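Local coordinates for heme-binding protein A / AI-2 binding protein A (Helicobacter pylori SS1, PDB 6OFQ) that binds short peptides in the periplasm and probably hands them to an ABC transporter for uptake, as do other type II peptide-binding proteins, at residues Y141-G146 and P452-S457; E362-A367 and A396-D401. One frame throughout, in Å; residues are numbered along the deposited sequence. Where two conformers were deposited one is given.

Contact 1. Residues Y141-G146 and P452-S457; sequences YKYWEG and PTQNGS
Tyr143 and Gln454 make the close part of this contact. The amide of Gln454 comes in over one face of the Tyr143 ring: NE2 hangs 3.7 Å above the ring plane, toward the rim, and lies 3.8 Å from CD1 of Tyr143. Amide and ring planes stand 80° apart, so the amide meets the ring on end instead of lying flat on it. Gln454 reaches across because its chain runs extended beyond CG, with CG anti to the carbonyl carbon (chi1 -52°). The ring itself is firmly placed: the Tyr143 hydroxyl bonds to Asp431, and the ring of Phe183 meets it nearly parallel. Thr441 and Leu442 of helix 436-443 pack on Gln454.

The other side is looser. Lys142 and Pro452, both partly exposed, cross at about a right angle, and their nearest approach is CE of Lys142 to CG of Pro452 at 4.2 Å. Between the backbones sits one water, which donates to Lys142 O at 2.8 Å and to Pro452 O at 2.9 Å. Lys142 O also accepts the helix bond from Gly146 N, so the water adds a second grip to an oxygen already in use. A cis peptide precedes Pro452, and in the ST turn that follows Thr453 OG1 accepts a hydrogen bond from Asn455 N.

One amide on a ring, one aliphatic crossing and one water bridge make up the junction. Helix 142-147 and the loop 452-457 probably lie on different lobes; with no salt bridge between them, the contact is consistent with opening and closing around a ligand.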
ATOM      1  N   TYR A 141       6.626 -10.632   8.814  1.00  6.04           N
ATOM      2  CA  TYR A 141       5.365 -10.671   8.064  1.00  5.22           C
ATOM      3  C   TYR A 141       4.471  -9.576   8.570  1.00  5.15           C
ATOM      4  O   TYR A 141       3.535  -9.799   9.326  1.00  5.65           O
ATOM      5  CB  TYR A 141       4.743 -12.079   8.208  1.00  5.17           C
ATOM      6  CG  TYR A 141       5.590 -13.185   7.556  1.00  5.30           C
ATOM      7  CD1 TYR A 141       5.822 -13.218   6.188  1.00  5.54           C
ATOM      8  CD2 TYR A 141       6.103 -14.255   8.323  1.00  5.90           C
ATOM      9  CE1 TYR A 141       6.610 -14.185   5.576  1.00  5.70           C
ATOM     10  CE2 TYR A 141       6.787 -15.298   7.694  1.00  6.34           C
ATOM     11  CZ  TYR A 141       7.056 -15.252   6.352  1.00  5.83           C
ATOM     12  OH  TYR A 141       7.821 -16.244   5.773  1.00  6.41           O
ATOM     13  N   LYS A 142       4.775  -8.369   8.091  1.00  5.47           N
ATOM     14  CA  LYS A 142       4.216  -7.162   8.654  1.00  5.60           C
ATOM     15  C   LYS A 142       2.729  -6.977   8.518  1.00  5.08           C
ATOM     16  O   LYS A 142       2.039  -6.661   9.507  1.00  4.77           O
ATOM     17  CB  LYS A 142       4.930  -5.877   8.129  1.00  7.02           C
ATOM     18  CG  LYS A 142       6.413  -5.766   8.519  1.00  9.69           C
ATOM     19  CD  LYS A 142       7.128  -4.676   7.702  1.00 12.37           C
ATOM     20  CE  LYS A 142       8.644  -4.707   7.559  1.00 17.90           C
ATOM     21  NZ  LYS A 142       9.139  -3.441   6.943  1.00 22.97           N
ATOM     22  N   TYR A 143       2.170  -7.158   7.323  1.00  4.34           N
ATOM     23  CA  TYR A 143       0.742  -7.090   7.172  1.00  4.35           C
ATOM     24  C   TYR A 143       0.088  -8.143   8.030  1.00  4.09           C
ATOM     25  O   TYR A 143      -0.967  -7.847   8.604  1.00  4.69           O
ATOM     26  CB  TYR A 143       0.311  -7.294   5.727  1.00  4.28           C
ATOM     27  CG  TYR A 143       0.103  -6.023   4.887  1.00  3.96           C
ATOM     28  CD1 TYR A 143      -1.094  -5.353   4.990  1.00  3.94           C
ATOM     29  CD2 TYR A 143       0.997  -5.607   3.911  1.00  4.07           C
ATOM     30  CE1 TYR A 143      -1.393  -4.246   4.209  1.00  3.79           C
ATOM     31  CE2 TYR A 143       0.729  -4.510   3.094  1.00  3.91           C
ATOM     32  CZ  TYR A 143      -0.493  -3.880   3.245  1.00  3.62           C
ATOM     33  OH  TYR A 143      -0.770  -2.851   2.366  1.00  4.00           O
ATOM     34  N   TRP A 144       0.528  -9.400   7.949  1.00  4.76           N
ATOM     35  CA  TRP A 144      -0.120 -10.498   8.673  1.00  4.55           C
ATOM     36  C   TRP A 144      -0.227 -10.180  10.171  1.00  4.73           C
ATOM     37  O   TRP A 144      -1.304 -10.334  10.781  1.00  5.14           O
ATOM     38  CB  TRP A 144       0.607 -11.824   8.423  1.00  4.62           C
ATOM     39  CG  TRP A 144      -0.025 -12.990   9.045  1.00  4.83           C
ATOM     40  CD1 TRP A 144      -0.014 -13.322  10.373  1.00  5.47           C
ATOM     41  CD2 TRP A 144      -0.797 -14.006   8.379  1.00  4.48           C
ATOM     42  NE1 TRP A 144      -0.790 -14.441  10.568  1.00  5.10           N
ATOM     43  CE2 TRP A 144      -1.264 -14.910   9.366  1.00  4.88           C
ATOM     44  CE3 TRP A 144      -1.133 -14.271   7.046  1.00  4.77           C
ATOM     45  CZ2 TRP A 144      -2.090 -15.984   9.072  1.00  4.71           C
ATOM     46  CZ3 TRP A 144      -1.909 -15.368   6.741  1.00  5.07           C
ATOM     47  CH2 TRP A 144      -2.393 -16.231   7.763  1.00  4.77           C
ATOM     48  N   GLU A 145       0.904  -9.748  10.741  0.50  4.61           N
ATOM     49  CA  GLU A 145       0.947  -9.368  12.142  0.50  5.34           C
ATOM     50  C   GLU A 145       0.081  -8.189  12.484  0.50  5.22           C
ATOM     51  O   GLU A 145      -0.762  -8.214  13.384  0.50  5.34           O
ATOM     52  CB  GLU A 145       2.387  -9.164  12.629  0.50  5.84           C
ATOM     53  CG  GLU A 145       3.202 -10.446  12.644  0.50  6.64           C
ATOM     54  CD  GLU A 145       2.549 -11.511  13.504  0.50  7.71           C
ATOM     55  OE1 GLU A 145       2.235 -11.251  14.683  0.50  9.36           O
ATOM     56  OE2 GLU A 145       2.225 -12.580  12.942  0.50  9.56           O
ATOM     57  N   GLY A 146       0.205  -7.144  11.674  1.00  4.77           N
ATOM     58  CA  GLY A 146      -0.560  -5.944  11.861  1.00  4.69           C
ATOM     59  C   GLY A 146      -2.054  -6.076  11.873  1.00  4.04           C
ATOM     60  O   GLY A 146      -2.816  -5.414  12.607  1.00  5.52           O
ATOM     61  N   PRO A 452       7.682  -4.684  13.530  1.00  7.04           N
ATOM     62  CA  PRO A 452       7.403  -3.297  13.186  1.00  7.53           C
ATOM     63  C   PRO A 452       5.904  -3.083  12.978  1.00  6.98           C
ATOM     64  O   PRO A 452       5.171  -4.047  12.683  1.00  8.41           O
ATOM     65  CB  PRO A 452       8.114  -3.129  11.852  1.00  8.37           C
ATOM     66  CG  PRO A 452       9.068  -4.268  11.675  1.00  9.78           C
ATOM     67  CD  PRO A 452       8.544  -5.362  12.538  1.00  8.01           C
ATOM     68  N   THR A 453       5.526  -1.803  13.028  1.00  6.06           N
ATOM     69  CA  THR A 453       4.141  -1.387  12.967  1.00  5.28           C
ATOM     70  C   THR A 453       3.817  -0.568  11.718  1.00  4.96           C
ATOM     71  O   THR A 453       4.683   0.123  11.223  1.00  6.50           O
ATOM     72  CB  THR A 453       3.747  -0.546  14.193  1.00  5.55           C
ATOM     73  OG1 THR A 453       2.337  -0.445  14.252  1.00  5.79           O
ATOM     74  CG2 THR A 453       4.421   0.826  14.237  1.00  6.94           C
ATOM     75  N   GLN A 454       2.533  -0.619  11.327  1.00  4.68           N
ATOM     76  CA  GLN A 454       1.971   0.339  10.377  1.00  4.76           C
ATOM     77  C   GLN A 454       1.114   1.412  11.025  1.00  5.13           C
ATOM     78  O   GLN A 454       0.691   2.352  10.335  1.00  6.88           O
ATOM     79  CB  GLN A 454       1.106  -0.390   9.334  1.00  4.89           C
ATOM     80  CG  GLN A 454       1.903  -1.539   8.707  1.00  5.58           C
ATOM     81  CD  GLN A 454       1.379  -1.992   7.358  1.00  6.07           C
ATOM     82  OE1 GLN A 454       1.706  -1.365   6.357  1.00  7.49           O
ATOM     83  NE2 GLN A 454       0.447  -2.902   7.374  1.00  6.62           N
ATOM     84  N   ASN A 455       0.999   1.338  12.346  1.00  4.93           N
ATOM     85  CA  ASN A 455       0.280   2.364  13.096  1.00  4.83           C
ATOM     86  C   ASN A 455       1.362   3.332  13.610  1.00  5.07           C
ATOM     87  O   ASN A 455       1.864   3.271  14.752  1.00  5.22           O
ATOM     88  CB  ASN A 455      -0.529   1.720  14.220  1.00  5.39           C
ATOM     89  CG  ASN A 455      -1.361   2.680  15.032  1.00  5.35           C
ATOM     90  OD1 ASN A 455      -1.089   3.881  15.070  1.00  4.93           O
ATOM     91  ND2 ASN A 455      -2.378   2.173  15.716  1.00  5.09           N
ATOM     92  N   GLY A 456       1.715   4.260  12.727  1.00  5.92           N
ATOM     93  CA  GLY A 456       2.860   5.144  12.946  1.00  7.12           C
ATOM     94  C   GLY A 456       2.607   6.181  14.011  1.00  6.37           C
ATOM     95  O   GLY A 456       3.562   6.767  14.504  1.00  8.59           O
ATOM     96  N   SER A 457       1.369   6.400  14.415  1.00  5.41           N
ATOM     97  CA  SER A 457       1.035   7.283  15.536  1.00  5.67           C
ATOM     98  C   SER A 457       0.988   6.557  16.882  1.00  5.63           C
ATOM     99  O   SER A 457       0.760   7.131  17.925  1.00  6.04           O
ATOM    100  CB  SER A 457      -0.319   7.989  15.298  1.00  5.60           C
ATOM    101  OG  SER A 457      -0.197   8.936  14.263  1.00  5.91           O
TER
HETATM  102  O   HOH W   1       2.750  -4.467  11.177  1.00  7.24           O

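Contact 2. Residues E362-A367 and A396-D401; sequences ELLKQA and AKIGID
The helical turn that offers Leu364 to Ile398 and Ile400 is closed by a short backbone bond, Gln366 N to Glu362 O at 2.8 Å. Along its outer side the same turn carries a side-chain bond of 3.0 Å from Gln366 NE2 to Glu362 OE2; Glu362 OE2 accepts with its anti lone pair and lies 10° out of the amide plane of Gln366.

Across the contact everything is done by one methyl group. CD1 of Leu364 reaches the backbone carbonyl, 3.3 Å from Ile398 O, and touches the end of the Ile398 side chain, 3.7 Å from its CD1; the two side chains cross at about a right angle. CD1 of Ile400 approaches the same methyl at 4.1 Å. Ile398 holds CG1 between its backbone N and carbonyl carbon (chi1 71°), which brings its tip to the leucine.

Gly399, with positive phi (85°), is the C-prime residue of a Schellman motif that ends helix 386-396 and turns the chain into strand 400-407. That strand runs parallel to strand 373-380 in a beta-alpha-beta unit. The contact packs helix 357-366 against this turn; Ile398 also lies on Leu357 and Ala360 of that helix, while Ala313 of helix 308-317 packs on Leu364.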
ATOM      1  N   GLU A 362      -2.941  29.173  22.252  1.00  9.56           N
ATOM      2  CA  GLU A 362      -3.729  29.003  23.476  1.00 10.58           C
ATOM      3  C   GLU A 362      -3.678  27.544  23.957  1.00 10.55           C
ATOM      4  O   GLU A 362      -3.423  27.254  25.115  1.00 11.21           O
ATOM      5  CB  GLU A 362      -5.162  29.460  23.279  1.00 13.04           C
ATOM      6  CG  GLU A 362      -6.031  29.345  24.528  1.00 14.77           C
ATOM      7  CD  GLU A 362      -5.456  30.030  25.761  1.00 17.16           C
ATOM      8  OE1 GLU A 362      -4.755  31.075  25.674  1.00 19.80           O
ATOM      9  OE2 GLU A 362      -5.745  29.494  26.849  1.00 22.20           O
ATOM     10  N   LEU A 363      -3.904  26.616  23.035  1.00  8.65           N
ATOM     11  CA  LEU A 363      -3.818  25.196  23.391  1.00  8.41           C
ATOM     12  C   LEU A 363      -2.495  24.792  23.979  1.00  8.57           C
ATOM     13  O   LEU A 363      -2.419  24.000  24.916  1.00  7.65           O
ATOM     14  CB  LEU A 363      -4.231  24.348  22.178  1.00  8.60           C
ATOM     15  CG  LEU A 363      -5.720  24.374  21.904  1.00 10.03           C
ATOM     16  CD1 LEU A 363      -5.989  23.893  20.497  1.00  9.81           C
ATOM     17  CD2 LEU A 363      -6.476  23.418  22.838  1.00 12.59           C
ATOM     18  N   LEU A 364      -1.415  25.222  23.349  1.00  9.04           N
ATOM     19  CA  LEU A 364      -0.110  25.007  23.939  1.00  9.61           C
ATOM     20  C   LEU A 364       0.137  25.621  25.297  1.00  8.91           C
ATOM     21  O   LEU A 364       0.753  24.922  26.100  1.00 10.77           O
ATOM     22  CB  LEU A 364       1.023  25.495  23.022  1.00 11.27           C
ATOM     23  CG  LEU A 364       1.411  24.679  21.808  1.00 12.63           C
ATOM     24  CD1 LEU A 364       2.687  25.238  21.187  1.00 13.95           C
ATOM     25  CD2 LEU A 364       1.655  23.249  22.258  1.00 13.88           C
ATOM     26  N   LYS A 365      -0.413  26.812  25.530  1.00 10.61           N
ATOM     27  CA  LYS A 365      -0.384  27.386  26.874  1.00 14.63           C
ATOM     28  C   LYS A 365      -1.141  26.466  27.825  1.00 13.75           C
ATOM     29  O   LYS A 365      -0.655  26.183  28.924  1.00 14.41           O
ATOM     30  CB  LYS A 365      -0.999  28.775  26.944  1.00 18.06           C
ATOM     31  CG  LYS A 365      -0.158  29.820  26.256  1.00 23.37           C
ATOM     32  CD  LYS A 365      -0.675  31.214  26.596  1.00 29.84           C
ATOM     33  CE  LYS A 365       0.199  32.259  25.910  1.00 34.46           C
ATOM     34  NZ  LYS A 365      -0.684  33.330  25.383  1.00 40.93           N
ATOM     35  N   GLN A 366      -2.328  26.044  27.405  1.00 11.50           N
ATOM     36  CA  GLN A 366      -3.135  25.163  28.285  1.00 12.73           C
ATOM     37  C   GLN A 366      -2.478  23.844  28.634  1.00 12.78           C
ATOM     38  O   GLN A 366      -2.585  23.309  29.751  1.00 12.63           O
ATOM     39  CB  GLN A 366      -4.479  24.929  27.632  1.00 12.02           C
ATOM     40  CG  GLN A 366      -5.302  26.213  27.690  1.00 14.29           C
ATOM     41  CD  GLN A 366      -6.736  26.003  27.308  1.00 15.08           C
ATOM     42  OE1 GLN A 366      -7.198  24.852  27.216  1.00 15.59           O
ATOM     43  NE2 GLN A 366      -7.447  27.088  27.028  1.00 14.94           N
ATOM     44  N   ALA A 367      -1.709  23.314  27.689  1.00 10.16           N
ATOM     45  CA  ALA A 367      -0.994  22.079  27.927  1.00  9.79           C
ATOM     46  C   ALA A 367       0.247  22.179  28.771  1.00 10.72           C
ATOM     47  O   ALA A 367       0.848  21.156  29.076  1.00 12.09           O
ATOM     48  CB  ALA A 367      -0.543  21.503  26.590  1.00 11.11           C
ATOM     49  N   ALA A 396       6.893  26.649  13.752  1.00  9.44           N
ATOM     50  CA  ALA A 396       7.673  27.688  14.416  1.00 10.86           C
ATOM     51  C   ALA A 396       6.797  28.878  14.800  1.00 10.06           C
ATOM     52  O   ALA A 396       7.200  29.478  15.815  1.00 11.16           O
ATOM     53  CB  ALA A 396       8.737  28.185  13.459  1.00 10.77           C
ATOM     54  N   LYS A 397       5.678  29.108  14.142  1.00  9.86           N
ATOM     55  CA  LYS A 397       4.763  30.181  14.500  1.00 12.10           C
ATOM     56  C   LYS A 397       4.149  30.018  15.875  1.00 14.60           C
ATOM     57  O   LYS A 397       3.669  30.992  16.432  1.00 15.38           O
ATOM     58  CB  LYS A 397       3.708  30.417  13.442  1.00 12.75           C
ATOM     59  CG  LYS A 397       4.333  30.851  12.149  1.00 14.62           C
ATOM     60  CD  LYS A 397       3.353  31.050  11.006  1.00 20.47           C
ATOM     61  CE  LYS A 397       4.157  31.656   9.858  1.00 27.46           C
ATOM     62  NZ  LYS A 397       3.267  31.569   8.672  1.00 33.14           N
ATOM     63  N   ILE A 398       4.109  28.795  16.396  1.00 11.36           N
ATOM     64  CA  ILE A 398       3.620  28.569  17.746  1.00 14.19           C
ATOM     65  C   ILE A 398       4.729  28.148  18.707  1.00 13.53           C
ATOM     66  O   ILE A 398       4.514  27.608  19.787  1.00 14.19           O
ATOM     67  CB  ILE A 398       2.409  27.589  17.690  1.00 12.37           C
ATOM     68  CG1 ILE A 398       2.827  26.142  17.332  1.00 12.52           C
ATOM     69  CG2 ILE A 398       1.312  28.154  16.827  1.00 12.42           C
ATOM     70  CD1 ILE A 398       1.710  25.142  17.633  1.00 11.85           C
ATOM     71  N   GLY A 399       5.989  28.345  18.307  1.00 12.68           N
ATOM     72  CA  GLY A 399       7.151  28.088  19.165  1.00 12.20           C
ATOM     73  C   GLY A 399       7.671  26.658  19.184  1.00 10.42           C
ATOM     74  O   GLY A 399       8.471  26.278  20.021  1.00 12.68           O
ATOM     75  N   ILE A 400       7.252  25.853  18.206  1.00 10.27           N
ATOM     76  CA  ILE A 400       7.741  24.477  18.117  1.00 10.04           C
ATOM     77  C   ILE A 400       8.901  24.541  17.078  1.00  9.76           C
ATOM     78  O   ILE A 400       8.606  24.786  15.902  1.00 10.13           O
ATOM     79  CB  ILE A 400       6.636  23.462  17.730  1.00 10.46           C
ATOM     80  CG1 ILE A 400       5.613  23.343  18.868  1.00 10.93           C
ATOM     81  CG2 ILE A 400       7.263  22.107  17.444  1.00 10.82           C
ATOM     82  CD1 ILE A 400       4.331  22.679  18.395  1.00 11.10           C
ATOM     83  N   ASP A 401      10.083  24.194  17.542  1.00  8.80           N
ATOM     84  CA  ASP A 401      11.312  24.185  16.708  1.00 10.13           C
ATOM     85  C   ASP A 401      11.506  22.772  16.178  1.00  8.85           C
ATOM     86  O   ASP A 401      11.853  21.829  16.876  1.00  9.85           O
ATOM     87  CB  ASP A 401      12.523  24.599  17.582  1.00 11.77           C
ATOM     88  CG  ASP A 401      13.848  24.705  16.817  1.00 16.15           C
ATOM     89  OD1 ASP A 401      13.867  24.686  15.586  1.00 17.46           O
ATOM     90  OD2 ASP A 401      14.909  24.749  17.474  1.00 23.28           O
TER

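The two contacts are built from different materials. The centre of contact 1 lies about 12 Å from the centre of the chain, yet this contact is partly polar, hydrated and only partly buried, joining a helix to an irregular loop over 300 residues later. The centre of contact 2 lies about 34 Å from the centre of the chain, but its three touching residues are all buried and meet mainly through methyl groups, one of them also against a backbone carbonyl. It joins segments only 29 residues apart, nested inside the loop that contact 1 closes. Contacts 1 and 2 share no element and do not touch. Of the two, the contact farther from the centre of the chain is the better buried.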